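Local structure of ORF 37 (Human herpesvirus 8 type M, 3FHD) at residues L84-N89 and H139-V144; S168-A173 and H476-F481; S362-L367 and A381-N386. The protein processes non-linear or branched viral DNA intermediates through its endonuclease and exonuclease activities, acting on both double-stranded and single-stranded DNA. One frame throughout, in Å; residues are numbered along the deposited sequence.

Contact 1: L84-N89 and H139-V144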
ATOM      1  N   LEU A  84     -10.654  17.510 -10.801  1.00 16.09           N
ATOM      2  CA  LEU A  84     -10.048  17.094 -12.079  1.00 17.68           C
ATOM      3  C   LEU A  84      -9.664  15.579 -12.063  1.00 16.54           C
ATOM      4  O   LEU A  84      -9.746  14.887 -13.083  1.00 16.06           O
ATOM      5  CB  LEU A  84      -8.855  18.008 -12.401  1.00 17.83           C
ATOM      6  CG  LEU A  84      -8.114  17.807 -13.717  1.00 18.77           C
ATOM      7  CD1 LEU A  84      -9.085  17.781 -14.917  1.00 21.07           C
ATOM      8  CD2 LEU A  84      -7.021  18.881 -13.882  1.00 20.51           C
ATOM      9  N   ARG A  85      -9.279  15.080 -10.893  1.00 17.71           N
ATOM     10  CA  ARG A  85      -9.023  13.637 -10.696  1.00 17.20           C
ATOM     11  C   ARG A  85     -10.319  12.804 -10.892  1.00 16.58           C
ATOM     12  O   ARG A  85     -10.264  11.731 -11.508  1.00 14.10           O
ATOM     13  CB  ARG A  85      -8.433  13.400  -9.287  1.00 16.86           C
ATOM     14  CG  ARG A  85      -7.987  11.959  -9.029  1.00 18.10           C
ATOM     15  CD  ARG A  85      -6.849  11.532  -9.926  1.00 16.91           C
ATOM     16  NE  ARG A  85      -6.647  10.071  -9.854  1.00 19.69           N
ATOM     17  CZ  ARG A  85      -5.590   9.421 -10.335  1.00 19.36           C
ATOM     18  NH1 ARG A  85      -4.583  10.095 -10.855  1.00 18.78           N
ATOM     19  NH2 ARG A  85      -5.533   8.090 -10.232  1.00 20.14           N
ATOM     20  N   MET A  86     -11.446  13.311 -10.371  1.00 16.56           N
ATOM     21  CA  MET A  86     -12.781  12.693 -10.574  1.00 16.97           C
ATOM     22  C   MET A  86     -13.133  12.662 -12.064  1.00 15.61           C
ATOM     23  O   MET A  86     -13.553  11.626 -12.573  1.00 15.96           O
ATOM     24  CB  MET A  86     -13.880  13.435  -9.784  1.00 17.19           C
ATOM     25  CG  MET A  86     -13.865  13.152  -8.278  1.00 19.02           C
ATOM     26  SD  MET A  86     -13.975  11.403  -7.804  1.00 24.96           S
ATOM     27  CE  MET A  86     -12.709  11.427  -6.611  1.00 23.89           C
ATOM     28  N   ALA A  87     -12.894  13.779 -12.764  1.00 14.88           N
ATOM     29  CA  ALA A  87     -13.094  13.874 -14.237  1.00 14.96           C
ATOM     30  C   ALA A  87     -12.271  12.806 -14.979  1.00 15.89           C
ATOM     31  O   ALA A  87     -12.797  12.093 -15.853  1.00 16.92           O
ATOM     32  CB  ALA A  87     -12.700  15.271 -14.736  1.00 14.20           C
ATOM     33  N   TYR A  88     -10.984  12.720 -14.648  1.00 15.43           N
ATOM     34  CA  TYR A  88     -10.101  11.663 -15.181  1.00 15.23           C
ATOM     35  C   TYR A  88     -10.651  10.259 -14.919  1.00 15.06           C
ATOM     36  O   TYR A  88     -10.685   9.433 -15.848  1.00 14.35           O
ATOM     37  CB  TYR A  88      -8.683  11.763 -14.575  1.00 16.66           C
ATOM     38  CG  TYR A  88      -7.841  10.514 -14.827  1.00 15.10           C
ATOM     39  CD1 TYR A  88      -7.413  10.192 -16.109  1.00 17.58           C
ATOM     40  CD2 TYR A  88      -7.520   9.644 -13.771  1.00 19.20           C
ATOM     41  CE1 TYR A  88      -6.652   9.018 -16.364  1.00 15.03           C
ATOM     42  CE2 TYR A  88      -6.782   8.459 -14.007  1.00 17.12           C
ATOM     43  CZ  TYR A  88      -6.335   8.180 -15.305  1.00 16.84           C
ATOM     44  OH  TYR A  88      -5.611   7.028 -15.533  1.00 18.81           O
ATOM     45  N   ASN A  89     -11.065   9.981 -13.670  1.00 15.84           N
ATOM     46  CA  ASN A  89     -11.636   8.653 -13.339  1.00 16.84           C
ATOM     47  C   ASN A  89     -12.790   8.314 -14.293  1.00 16.15           C
ATOM     48  O   ASN A  89     -12.895   7.200 -14.802  1.00 15.02           O
ATOM     49  CB  ASN A  89     -12.121   8.568 -11.890  1.00 16.80           C
ATOM     50  CG  ASN A  89     -10.991   8.158 -10.907  1.00 20.54           C
ATOM     51  OD1 ASN A  89     -11.041   7.087 -10.302  1.00 26.37           O
ATOM     52  ND2 ASN A  89      -9.976   8.982 -10.785  1.00 23.96           N
ATOM     53  N   HIS A 139     -17.940   7.238  -2.777  1.00 15.15           N
ATOM     54  CA  HIS A 139     -18.560   6.127  -3.490  1.00 16.31           C
ATOM     55  C   HIS A 139     -17.788   5.738  -4.769  1.00 15.95           C
ATOM     56  O   HIS A 139     -17.508   4.556  -4.967  1.00 15.21           O
ATOM     57  CB  HIS A 139     -20.041   6.385  -3.789  1.00 17.09           C
ATOM     58  CG  HIS A 139     -20.714   5.205  -4.405  1.00 20.93           C
ATOM     59  ND1 HIS A 139     -21.291   4.204  -3.657  1.00 27.07           N
ATOM     60  CD2 HIS A 139     -20.882   4.851  -5.700  1.00 23.67           C
ATOM     61  CE1 HIS A 139     -21.815   3.299  -4.465  1.00 26.73           C
ATOM     62  NE2 HIS A 139     -21.565   3.661  -5.709  1.00 27.58           N
ATOM     63  N   ILE A 140     -17.397   6.718  -5.579  1.00 16.03           N
ATOM     64  CA  ILE A 140     -16.556   6.465  -6.753  1.00 15.33           C
ATOM     65  C   ILE A 140     -15.224   5.750  -6.394  1.00 15.71           C
ATOM     66  O   ILE A 140     -14.828   4.737  -7.010  1.00 14.22           O
ATOM     67  CB  ILE A 140     -16.338   7.770  -7.586  1.00 16.82           C
ATOM     68  CG1 ILE A 140     -17.644   8.230  -8.318  1.00 17.68           C
ATOM     69  CG2 ILE A 140     -15.138   7.627  -8.535  1.00 17.26           C
ATOM     70  CD1 ILE A 140     -18.178   7.250  -9.317  1.00 21.46           C
ATOM     71  N   CYS A 141     -14.530   6.261  -5.381  1.00 16.47           N
ATOM     72  CA  CYS A 141     -13.256   5.685  -4.973  1.00 16.33           C
ATOM     73  C   CYS A 141     -13.391   4.233  -4.497  1.00 16.77           C
ATOM     74  O   CYS A 141     -12.526   3.370  -4.781  1.00 16.52           O
ATOM     75  CB  CYS A 141     -12.617   6.585  -3.918  1.00 16.55           C
ATOM     76  SG  CYS A 141     -12.087   8.183  -4.606  1.00 21.03           S
ATOM     77  N   CYS A 142     -14.494   3.951  -3.816  1.00 15.60           N
ATOM     78  CA  CYS A 142     -14.821   2.592  -3.391  1.00 16.02           C
ATOM     79  C   CYS A 142     -15.090   1.671  -4.582  1.00 16.41           C
ATOM     80  O   CYS A 142     -14.707   0.493  -4.552  1.00 17.66           O
ATOM     81  CB  CYS A 142     -16.037   2.592  -2.467  1.00 16.53           C
ATOM     82  SG  CYS A 142     -15.652   3.208  -0.811  1.00 19.59           S
ATOM     83  N   LEU A 143     -15.764   2.193  -5.604  1.00 14.38           N
ATOM     84  CA  LEU A 143     -16.053   1.382  -6.797  1.00 14.36           C
ATOM     85  C   LEU A 143     -14.781   1.078  -7.584  1.00 13.74           C
ATOM     86  O   LEU A 143     -14.608  -0.043  -8.075  1.00 13.59           O
ATOM     87  CB  LEU A 143     -17.091   2.091  -7.681  1.00 13.60           C
ATOM     88  CG  LEU A 143     -18.568   2.064  -7.249  1.00 16.68           C
ATOM     89  CD1 LEU A 143     -19.301   2.900  -8.289  1.00 17.48           C
ATOM     90  CD2 LEU A 143     -19.213   0.651  -7.106  1.00 18.49           C
ATOM     91  N   VAL A 144     -13.895   2.063  -7.662  1.00 14.57           N
ATOM     92  CA  VAL A 144     -12.561   1.915  -8.286  1.00 15.94           C
ATOM     93  C   VAL A 144     -11.682   0.869  -7.558  1.00 16.52           C
ATOM     94  O   VAL A 144     -11.017   0.034  -8.213  1.00 14.65           O
ATOM     95  CB  VAL A 144     -11.846   3.284  -8.447  1.00 15.81           C
ATOM     96  CG1 VAL A 144     -10.377   3.081  -8.862  1.00 16.00           C
ATOM     97  CG2 VAL A 144     -12.630   4.157  -9.492  1.00 17.45           C
TER
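Met86 and Cys141 reach for one another through the same choice of first torsion: in each the gamma atom stands anti to its own carbonyl carbon (chi1 -75° for Met86, -68° for Cys141). The methionine then folds at both later torsions, which carries its terminal methyl CE to 3.9 Å from SG of Cys141. One bond earlier along the same chain, SD passes CG2 of Ile140 at 4.0 Å, the two side chains running past each other in opposite directions. Contacts of this length are ordinary van der Waals packing, and no hydrogen bond crosses between the helices.

The setting is a pair of helices, 83-100 and 134-147, within the largely helical N-terminal part of this PD-(D/E)XK nuclease. Their local axes approach to 11.5 Å, with 43° between their directions, a wide spacing bridged by side chains alone; the interface is correspondingly small. Helix 104-113 adds to the packing through Phe108 and Phe109 against Ile140, and Tyr409 of helix 394-412 touches Cys141.

Asn89 supplies the polar element of this buried seam. Its OD1 meets methyl CG2 of Val144 at 3.4 Å while accepting a hydrogen bond from Gln231, whose OE1 also takes the NE hydrogen of Arg85. The amide nitrogen ND2 turns back one helical turn to bond O of Arg85 at 2.9 Å; this bond, together with the one OD1 accepts from Gln231, holds the amide in its rotation. The Arg85 carbonyl also receives the backbone N of Asn89, from the opposite face of its plane.

Contact 2: S168-A173 and H476-F481. With SO4 (sulfate ion), chain B.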
ATOM      1  N   SER A 168       3.956   3.402  -1.248  1.00 17.26           N
ATOM      2  CA  SER A 168       5.326   3.003  -1.598  1.00 18.85           C
ATOM      3  C   SER A 168       6.226   4.190  -2.007  1.00 19.57           C
ATOM      4  O   SER A 168       7.438   4.041  -2.054  1.00 19.22           O
ATOM      5  CB  SER A 168       5.268   1.992  -2.774  1.00 19.08           C
ATOM      6  OG  SER A 168       4.721   2.628  -3.916  1.00 22.87           O
ATOM      7  N   LYS A 169       5.619   5.337  -2.327  1.00 18.23           N
ATOM      8  CA  LYS A 169       6.346   6.568  -2.709  1.00 17.93           C
ATOM      9  C   LYS A 169       6.262   7.642  -1.619  1.00 16.63           C
ATOM     10  O   LYS A 169       6.841   8.715  -1.759  1.00 16.41           O
ATOM     11  CB  LYS A 169       5.756   7.169  -3.982  1.00 18.37           C
ATOM     12  CG  LYS A 169       6.053   6.341  -5.255  1.00 22.90           C
ATOM     13  CD  LYS A 169       5.446   7.015  -6.447  1.00 25.01           C
ATOM     14  CE  LYS A 169       5.257   6.025  -7.554  1.00 27.11           C
ATOM     15  NZ  LYS A 169       5.221   6.756  -8.851  1.00 24.24           N
ATOM     16  N   PHE A 170       5.564   7.375  -0.532  1.00 15.53           N
ATOM     17  CA  PHE A 170       5.331   8.456   0.458  1.00 15.36           C
ATOM     18  C   PHE A 170       6.616   8.992   1.159  1.00 15.48           C
ATOM     19  O   PHE A 170       6.805  10.208   1.306  1.00 15.54           O
ATOM     20  CB  PHE A 170       4.217   8.072   1.451  1.00 15.24           C
ATOM     21  CG  PHE A 170       3.801   9.223   2.341  1.00 16.36           C
ATOM     22  CD1 PHE A 170       3.088  10.291   1.814  1.00 16.04           C
ATOM     23  CD2 PHE A 170       4.151   9.241   3.678  1.00 15.85           C
ATOM     24  CE1 PHE A 170       2.715  11.393   2.633  1.00 16.23           C
ATOM     25  CE2 PHE A 170       3.788  10.325   4.523  1.00 16.75           C
ATOM     26  CZ  PHE A 170       3.070  11.407   3.996  1.00 14.60           C
ATOM     27  N   HIS A 171       7.495   8.096   1.594  1.00 15.28           N
ATOM     28  CA  HIS A 171       8.774   8.508   2.145  1.00 15.57           C
ATOM     29  C   HIS A 171       9.572   9.387   1.149  1.00 14.41           C
ATOM     30  O   HIS A 171      10.068  10.455   1.540  1.00 14.27           O
ATOM     31  CB  HIS A 171       9.601   7.297   2.608  1.00 15.79           C
ATOM     32  CG  HIS A 171      10.949   7.672   3.160  1.00 17.87           C
ATOM     33  ND1 HIS A 171      12.115   7.518   2.444  1.00 19.78           N
ATOM     34  CD2 HIS A 171      11.304   8.210   4.349  1.00 18.52           C
ATOM     35  CE1 HIS A 171      13.136   7.954   3.169  1.00 19.18           C
ATOM     36  NE2 HIS A 171      12.669   8.378   4.328  1.00 20.77           N
ATOM     37  N   TRP A 172       9.648   8.955  -0.113  1.00 13.97           N
ATOM     38  CA  TRP A 172      10.354   9.690  -1.191  1.00 14.87           C
ATOM     39  C   TRP A 172       9.745  11.113  -1.337  1.00 14.82           C
ATOM     40  O   TRP A 172      10.490  12.117  -1.403  1.00 13.88           O
ATOM     41  CB  TRP A 172      10.329   8.880  -2.504  1.00 13.98           C
ATOM     42  CG  TRP A 172      10.654   9.685  -3.706  1.00 15.84           C
ATOM     43  CD1 TRP A 172      11.905   9.984  -4.194  1.00 13.36           C
ATOM     44  CD2 TRP A 172       9.715  10.346  -4.548  1.00 14.78           C
ATOM     45  NE1 TRP A 172      11.792  10.821  -5.297  1.00 15.47           N
ATOM     46  CE2 TRP A 172      10.455  11.036  -5.539  1.00 15.71           C
ATOM     47  CE3 TRP A 172       8.300  10.436  -4.553  1.00 18.49           C
ATOM     48  CZ2 TRP A 172       9.834  11.779  -6.538  1.00 15.08           C
ATOM     49  CZ3 TRP A 172       7.683  11.161  -5.561  1.00 16.73           C
ATOM     50  CH2 TRP A 172       8.464  11.853  -6.522  1.00 13.37           C
ATOM     51  N   ALA A 173       8.406  11.199  -1.330  1.00 13.93           N
ATOM     52  CA  ALA A 173       7.693  12.491  -1.549  1.00 14.33           C
ATOM     53  C   ALA A 173       7.934  13.472  -0.389  1.00 15.04           C
ATOM     54  O   ALA A 173       7.873  14.693  -0.562  1.00 14.30           O
ATOM     55  CB  ALA A 173       6.169  12.266  -1.787  1.00 15.37           C
ATOM     56  N   HIS A 476       1.140  17.417   4.828  1.00 10.82           N
ATOM     57  CA  HIS A 476       1.264  18.777   4.289  1.00 12.27           C
ATOM     58  C   HIS A 476       2.520  18.948   3.372  1.00 12.77           C
ATOM     59  O   HIS A 476       2.442  19.546   2.305  1.00 12.66           O
ATOM     60  CB  HIS A 476       1.276  19.823   5.419  1.00 13.56           C
ATOM     61  CG  HIS A 476       1.581  21.205   4.942  1.00 15.59           C
ATOM     62  ND1 HIS A 476       0.629  22.006   4.350  1.00 17.69           N
ATOM     63  CD2 HIS A 476       2.736  21.907   4.920  1.00 16.99           C
ATOM     64  CE1 HIS A 476       1.179  23.164   4.022  1.00 19.81           C
ATOM     65  NE2 HIS A 476       2.456  23.130   4.361  1.00 18.57           N
ATOM     66  N   GLN A 477       3.672  18.456   3.816  1.00 12.53           N
ATOM     67  CA  GLN A 477       4.917  18.537   3.014  1.00 13.19           C
ATOM     68  C   GLN A 477       4.765  17.781   1.694  1.00 12.66           C
ATOM     69  O   GLN A 477       5.157  18.273   0.610  1.00 11.76           O
ATOM     70  CB  GLN A 477       6.076  17.980   3.837  1.00 13.52           C
ATOM     71  CG  GLN A 477       6.242  18.806   5.155  1.00 17.94           C
ATOM     72  CD  GLN A 477       7.470  18.446   5.955  1.00 23.02           C
ATOM     73  OE1 GLN A 477       8.252  17.567   5.574  1.00 25.11           O
ATOM     74  NE2 GLN A 477       7.683  19.172   7.054  1.00 25.24           N
ATOM     75  N   ALA A 478       4.184  16.589   1.771  1.00 12.41           N
ATOM     76  CA  ALA A 478       3.964  15.781   0.567  1.00 12.45           C
ATOM     77  C   ALA A 478       2.976  16.461  -0.385  1.00 12.58           C
ATOM     78  O   ALA A 478       3.177  16.437  -1.591  1.00 12.76           O
ATOM     79  CB  ALA A 478       3.463  14.357   0.954  1.00 14.12           C
ATOM     80  N   ALA A 479       1.910  17.086   0.149  1.00 12.79           N
ATOM     81  CA  ALA A 479       0.931  17.768  -0.712  1.00 12.17           C
ATOM     82  C   ALA A 479       1.538  19.003  -1.389  1.00 12.69           C
ATOM     83  O   ALA A 479       1.219  19.293  -2.548  1.00 12.06           O
ATOM     84  CB  ALA A 479      -0.306  18.160   0.058  1.00 12.99           C
ATOM     85  N   ASN A 480       2.373  19.740  -0.657  1.00 12.62           N
ATOM     86  CA  ASN A 480       3.116  20.871  -1.222  1.00 13.75           C
ATOM     87  C   ASN A 480       4.018  20.417  -2.376  1.00 13.04           C
ATOM     88  O   ASN A 480       4.053  21.066  -3.409  1.00 12.54           O
ATOM     89  CB  ASN A 480       3.930  21.590  -0.136  1.00 14.28           C
ATOM     90  CG  ASN A 480       3.129  22.679   0.564  1.00 18.49           C
ATOM     91  OD1 ASN A 480       1.948  22.910   0.255  1.00 21.58           O
ATOM     92  ND2 ASN A 480       3.776  23.375   1.489  1.00 23.64           N
ATOM     93  N   PHE A 481       4.720  19.292  -2.196  1.00 12.06           N
ATOM     94  CA  PHE A 481       5.591  18.750  -3.236  1.00 11.51           C
ATOM     95  C   PHE A 481       4.737  18.296  -4.447  1.00 10.89           C
ATOM     96  O   PHE A 481       5.120  18.560  -5.567  1.00 11.34           O
ATOM     97  CB  PHE A 481       6.473  17.612  -2.690  1.00 11.80           C
ATOM     98  CG  PHE A 481       7.259  16.852  -3.748  1.00 12.80           C
ATOM     99  CD1 PHE A 481       8.208  17.492  -4.549  1.00 13.07           C
ATOM    100  CD2 PHE A 481       7.065  15.487  -3.896  1.00 14.08           C
ATOM    101  CE1 PHE A 481       8.942  16.766  -5.539  1.00 13.67           C
ATOM    102  CE2 PHE A 481       7.756  14.752  -4.835  1.00 12.45           C
ATOM    103  CZ  PHE A 481       8.724  15.395  -5.674  1.00  9.76           C
TER
HETATM  104  S   SO4 B 487       0.980   1.174  -2.582  1.00 24.06           S
HETATM  105  O1  SO4 B 487       1.916   2.068  -3.244  1.00 20.40           O
HETATM  106  O2  SO4 B 487       1.735   0.193  -1.797  1.00 23.18           O
HETATM  107  O3  SO4 B 487       0.173   2.007  -1.714  1.00 19.67           O
HETATM  108  O4  SO4 B 487       0.090   0.593  -3.554  1.00 26.72           O
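Phe481 turns an edge of its ring toward the face of the Trp172 indole, an offset edge-to-face pair at the seam where the short helix 170-175 of the nuclease fold meets the long helix 468-489, near the C-terminus. The planes stand at 74°, with the centroid of the phenylalanine ring 5.2 Å from that of the six-membered ring of Trp172. Closest are CE2 of Phe481 and CH2 of Trp172, 3.4 Å apart.

Beside the aromatic pair, Ala478 lets the backbones draw near: its CA is 5.4 Å from CA of Ala173. Its methyl CB meets CE1 of Phe170 at 3.5 Å. Phe170 can extend to it because CG lies opposite the backbone N (chi1 -171°), and its side chain also packs on Tyr397, Leu400 and Leu401 of helix 394-412. CD2 of Phe481 lies 3.5 Å from O of Ala173 and close to its CB.

Farther out lie the polar bonds of the segment. That same O of Ala173 accepts from NE2 of Gln177, and NE1 of Trp172 donates to O of Asn178, which helps fix the turn of the indole. Just before the helix, a sulfate, probably from the crystallisation liquor, is held by Arg161, Ser167, Ser241 and Ser168. Two of these bonds converge on its O1: Ser168 OG at 2.9 Å, and Ser168 N at 3.2 Å with an N-H...O angle of 164°.

Contact 3: S362-L367 and A381-N386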
ATOM      1  N   SER A 362       6.909  -6.498  19.607  1.00 21.56           N
ATOM      2  CA  SER A 362       6.611  -7.354  18.452  1.00 20.42           C
ATOM      3  C   SER A 362       6.234  -8.773  18.895  1.00 20.01           C
ATOM      4  O   SER A 362       6.749  -9.266  19.887  1.00 19.26           O
ATOM      5  CB  SER A 362       7.824  -7.437  17.535  1.00 20.35           C
ATOM      6  OG  SER A 362       8.018  -6.246  16.808  1.00 19.59           O
ATOM      7  N   ASP A 363       5.328  -9.418  18.164  1.00 19.47           N
ATOM      8  CA  ASP A 363       5.049 -10.835  18.367  1.00 19.30           C
ATOM      9  C   ASP A 363       5.886 -11.644  17.390  1.00 19.10           C
ATOM     10  O   ASP A 363       5.872 -11.360  16.188  1.00 18.05           O
ATOM     11  CB  ASP A 363       3.573 -11.143  18.131  1.00 19.99           C
ATOM     12  CG  ASP A 363       2.669 -10.538  19.200  1.00 21.80           C
ATOM     13  OD1 ASP A 363       2.934 -10.754  20.388  1.00 26.09           O
ATOM     14  OD2 ASP A 363       1.689  -9.848  18.854  1.00 25.67           O
ATOM     15  N   VAL A 364       6.603 -12.653  17.891  1.00 18.72           N
ATOM     16  CA  VAL A 364       7.354 -13.540  16.996  1.00 19.08           C
ATOM     17  C   VAL A 364       6.692 -14.923  16.941  1.00 18.52           C
ATOM     18  O   VAL A 364       6.424 -15.492  17.968  1.00 18.20           O
ATOM     19  CB  VAL A 364       8.831 -13.666  17.433  1.00 19.72           C
ATOM     20  CG1 VAL A 364       9.579 -14.608  16.490  1.00 18.27           C
ATOM     21  CG2 VAL A 364       9.481 -12.282  17.462  1.00 20.63           C
ATOM     22  N   TYR A 365       6.444 -15.442  15.733  1.00 17.53           N
ATOM     23  CA  TYR A 365       5.831 -16.757  15.528  1.00 17.40           C
ATOM     24  C   TYR A 365       6.829 -17.674  14.846  1.00 17.14           C
ATOM     25  O   TYR A 365       7.203 -17.462  13.698  1.00 17.10           O
ATOM     26  CB  TYR A 365       4.576 -16.665  14.653  1.00 18.09           C
ATOM     27  CG  TYR A 365       3.544 -15.734  15.195  1.00 18.76           C
ATOM     28  CD1 TYR A 365       2.556 -16.209  16.049  1.00 20.07           C
ATOM     29  CD2 TYR A 365       3.583 -14.365  14.902  1.00 17.50           C
ATOM     30  CE1 TYR A 365       1.590 -15.369  16.570  1.00 20.32           C
ATOM     31  CE2 TYR A 365       2.622 -13.497  15.437  1.00 19.81           C
ATOM     32  CZ  TYR A 365       1.635 -14.026  16.288  1.00 19.10           C
ATOM     33  OH  TYR A 365       0.663 -13.216  16.837  1.00 20.97           O
ATOM     34  N   VAL A 366       7.282 -18.683  15.565  1.00 18.00           N
ATOM     35  CA  VAL A 366       8.125 -19.714  14.965  1.00 18.11           C
ATOM     36  C   VAL A 366       7.179 -20.753  14.367  1.00 18.58           C
ATOM     37  O   VAL A 366       6.289 -21.254  15.057  1.00 18.97           O
ATOM     38  CB  VAL A 366       9.059 -20.343  16.013  1.00 18.13           C
ATOM     39  CG1 VAL A 366       9.853 -21.512  15.403  1.00 17.83           C
ATOM     40  CG2 VAL A 366      10.000 -19.279  16.606  1.00 18.46           C
ATOM     41  N   LEU A 367       7.344 -21.076  13.087  1.00 18.35           N
ATOM     42  CA  LEU A 367       6.410 -22.011  12.471  1.00 18.59           C
ATOM     43  C   LEU A 367       6.926 -23.441  12.547  1.00 18.91           C
ATOM     44  O   LEU A 367       8.140 -23.652  12.599  1.00 18.92           O
ATOM     45  CB  LEU A 367       6.107 -21.605  11.023  1.00 18.70           C
ATOM     46  CG  LEU A 367       5.660 -20.140  10.826  1.00 18.14           C
ATOM     47  CD1 LEU A 367       5.745 -19.706   9.367  1.00 19.77           C
ATOM     48  CD2 LEU A 367       4.248 -19.928  11.391  1.00 18.67           C
ATOM     49  N   ALA A 381       5.543 -22.030  18.223  1.00 22.50           N
ATOM     50  CA  ALA A 381       5.783 -21.249  19.433  1.00 22.61           C
ATOM     51  C   ALA A 381       5.664 -19.772  19.128  1.00 23.23           C
ATOM     52  O   ALA A 381       5.912 -19.342  17.996  1.00 23.45           O
ATOM     53  CB  ALA A 381       7.148 -21.558  20.009  1.00 22.25           C
ATOM     54  N   ARG A 382       5.312 -19.006  20.156  1.00 23.68           N
ATOM     55  CA  ARG A 382       4.983 -17.593  20.051  1.00 24.48           C
ATOM     56  C   ARG A 382       5.643 -16.881  21.230  1.00 23.51           C
ATOM     57  O   ARG A 382       5.552 -17.365  22.338  1.00 23.88           O
ATOM     58  CB  ARG A 382       3.470 -17.471  20.170  1.00 25.33           C
ATOM     59  CG  ARG A 382       2.870 -16.138  19.890  1.00 27.83           C
ATOM     60  CD  ARG A 382       1.403 -16.195  20.323  1.00 32.63           C
ATOM     61  NE  ARG A 382       0.740 -14.890  20.377  1.00 35.56           N
ATOM     62  CZ  ARG A 382       1.287 -13.755  20.817  1.00 38.11           C
ATOM     63  NH1 ARG A 382       0.566 -12.635  20.808  1.00 38.23           N
ATOM     64  NH2 ARG A 382       2.544 -13.722  21.271  1.00 38.16           N
ATOM     65  N   PHE A 383       6.311 -15.749  20.986  1.00 22.78           N
ATOM     66  CA  PHE A 383       6.964 -14.984  22.061  1.00 21.22           C
ATOM     67  C   PHE A 383       7.094 -13.487  21.754  1.00 20.76           C
ATOM     68  O   PHE A 383       7.101 -13.100  20.601  1.00 20.09           O
ATOM     69  CB  PHE A 383       8.323 -15.598  22.453  1.00 20.97           C
ATOM     70  CG  PHE A 383       9.389 -15.547  21.376  1.00 21.32           C
ATOM     71  CD1 PHE A 383      10.338 -14.531  21.369  1.00 21.19           C
ATOM     72  CD2 PHE A 383       9.483 -16.550  20.404  1.00 21.66           C
ATOM     73  CE1 PHE A 383      11.346 -14.488  20.386  1.00 18.77           C
ATOM     74  CE2 PHE A 383      10.479 -16.515  19.429  1.00 20.40           C
ATOM     75  CZ  PHE A 383      11.416 -15.485  19.423  1.00 19.74           C
ATOM     76  N   LYS A 384       7.208 -12.655  22.788  1.00 20.15           N
ATOM     77  CA  LYS A 384       7.374 -11.199  22.603  1.00 19.92           C
ATOM     78  C   LYS A 384       8.847 -10.812  22.377  1.00 19.68           C
ATOM     79  O   LYS A 384       9.754 -11.378  22.997  1.00 18.54           O
ATOM     80  CB  LYS A 384       6.855 -10.427  23.828  1.00 19.83           C
ATOM     81  CG  LYS A 384       5.390 -10.599  24.149  1.00 20.58           C
ATOM     82  CD  LYS A 384       4.506 -10.105  23.022  1.00 22.81           C
ATOM     83  CE  LYS A 384       3.046 -10.154  23.435  1.00 24.01           C
ATOM     84  NZ  LYS A 384       2.258  -9.074  22.755  1.00 22.38           N
ATOM     85  N   ALA A 385       9.084  -9.837  21.506  1.00 18.51           N
ATOM     86  CA  ALA A 385      10.437  -9.321  21.302  1.00 18.32           C
ATOM     87  C   ALA A 385      10.415  -7.794  21.354  1.00 18.28           C
ATOM     88  O   ALA A 385       9.594  -7.165  20.667  1.00 16.59           O
ATOM     89  CB  ALA A 385      11.033  -9.829  19.974  1.00 18.41           C
ATOM     90  N   ASN A 386      11.286  -7.204  22.181  1.00 18.17           N
ATOM     91  CA  ASN A 386      11.406  -5.740  22.253  1.00 18.97           C
ATOM     92  C   ASN A 386      12.103  -5.174  21.013  1.00 18.98           C
ATOM     93  O   ASN A 386      13.189  -4.594  21.066  1.00 19.06           O
ATOM     94  CB  ASN A 386      12.028  -5.236  23.578  1.00 19.85           C
ATOM     95  CG  ASN A 386      13.318  -5.967  23.968  1.00 21.43           C
ATOM     96  OD1 ASN A 386      13.613  -7.076  23.495  1.00 24.25           O
ATOM     97  ND2 ASN A 386      14.094  -5.335  24.843  1.00 23.00           N
TER
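Val364 and Phe383, which have the most surface buried by the contact, form a hydrogen-bonded antiparallel pair and lie side by side on the same face of the sheet. Phe383 holds CG between its backbone N and carbonyl carbon (chi1 66°), which brings the ring over the neighbouring strand. CB of Val364 then sits above one ring face, 3.8 Å from the Phe383 centroid and 15° from the normal, a CH-pi contact. CG2 of Val366 reaches the ring edge instead, while Leu299 of helix 296-303 packs on both Val364 and Phe383. In the backbone, Val364 N donates to Phe383 O at 2.8 Å, nearly straight.

On the other face Arg382 extends alongside Tyr365, its CG 3.6 Å from CE1 of the ring, which is turned 60° from the guanidinium. A salt-bridge network centres on OD1 of Asp363, though its hydrogen bonds are weak: NH1 and NH2 of Arg382 each approach it at 3.1 Å, in bent bonds, and Lys384 NZ at 3.0 Å. Strand 455-464 pairs with the far edge of strand 362-367, placing this antiparallel pair within the mixed central sheet of the PD-(D/E)XK nuclease fold.

The three contacts occur in different parts of one nuclease fold, and none touches another. Contacts 1 and 2 are neighbours, their centres 21 Å apart and their nearest atoms about 11 Å; contact 3 lies on the opposite side of the chain's centre from contact 1, 41 Å between centres. Along the sequence, segments 362-367 and 381-386 fall between the two segments that contact 2 joins. Neither contact 2 nor contact 3 touches the magnesium site of Asp243, Glu266 and Ile267: the Phe170 side chain is about 14 Å from the bound magnesium ion, and that of Tyr365 about 12 Å from the side chain of Ile267. Contact 1 is remote from that site.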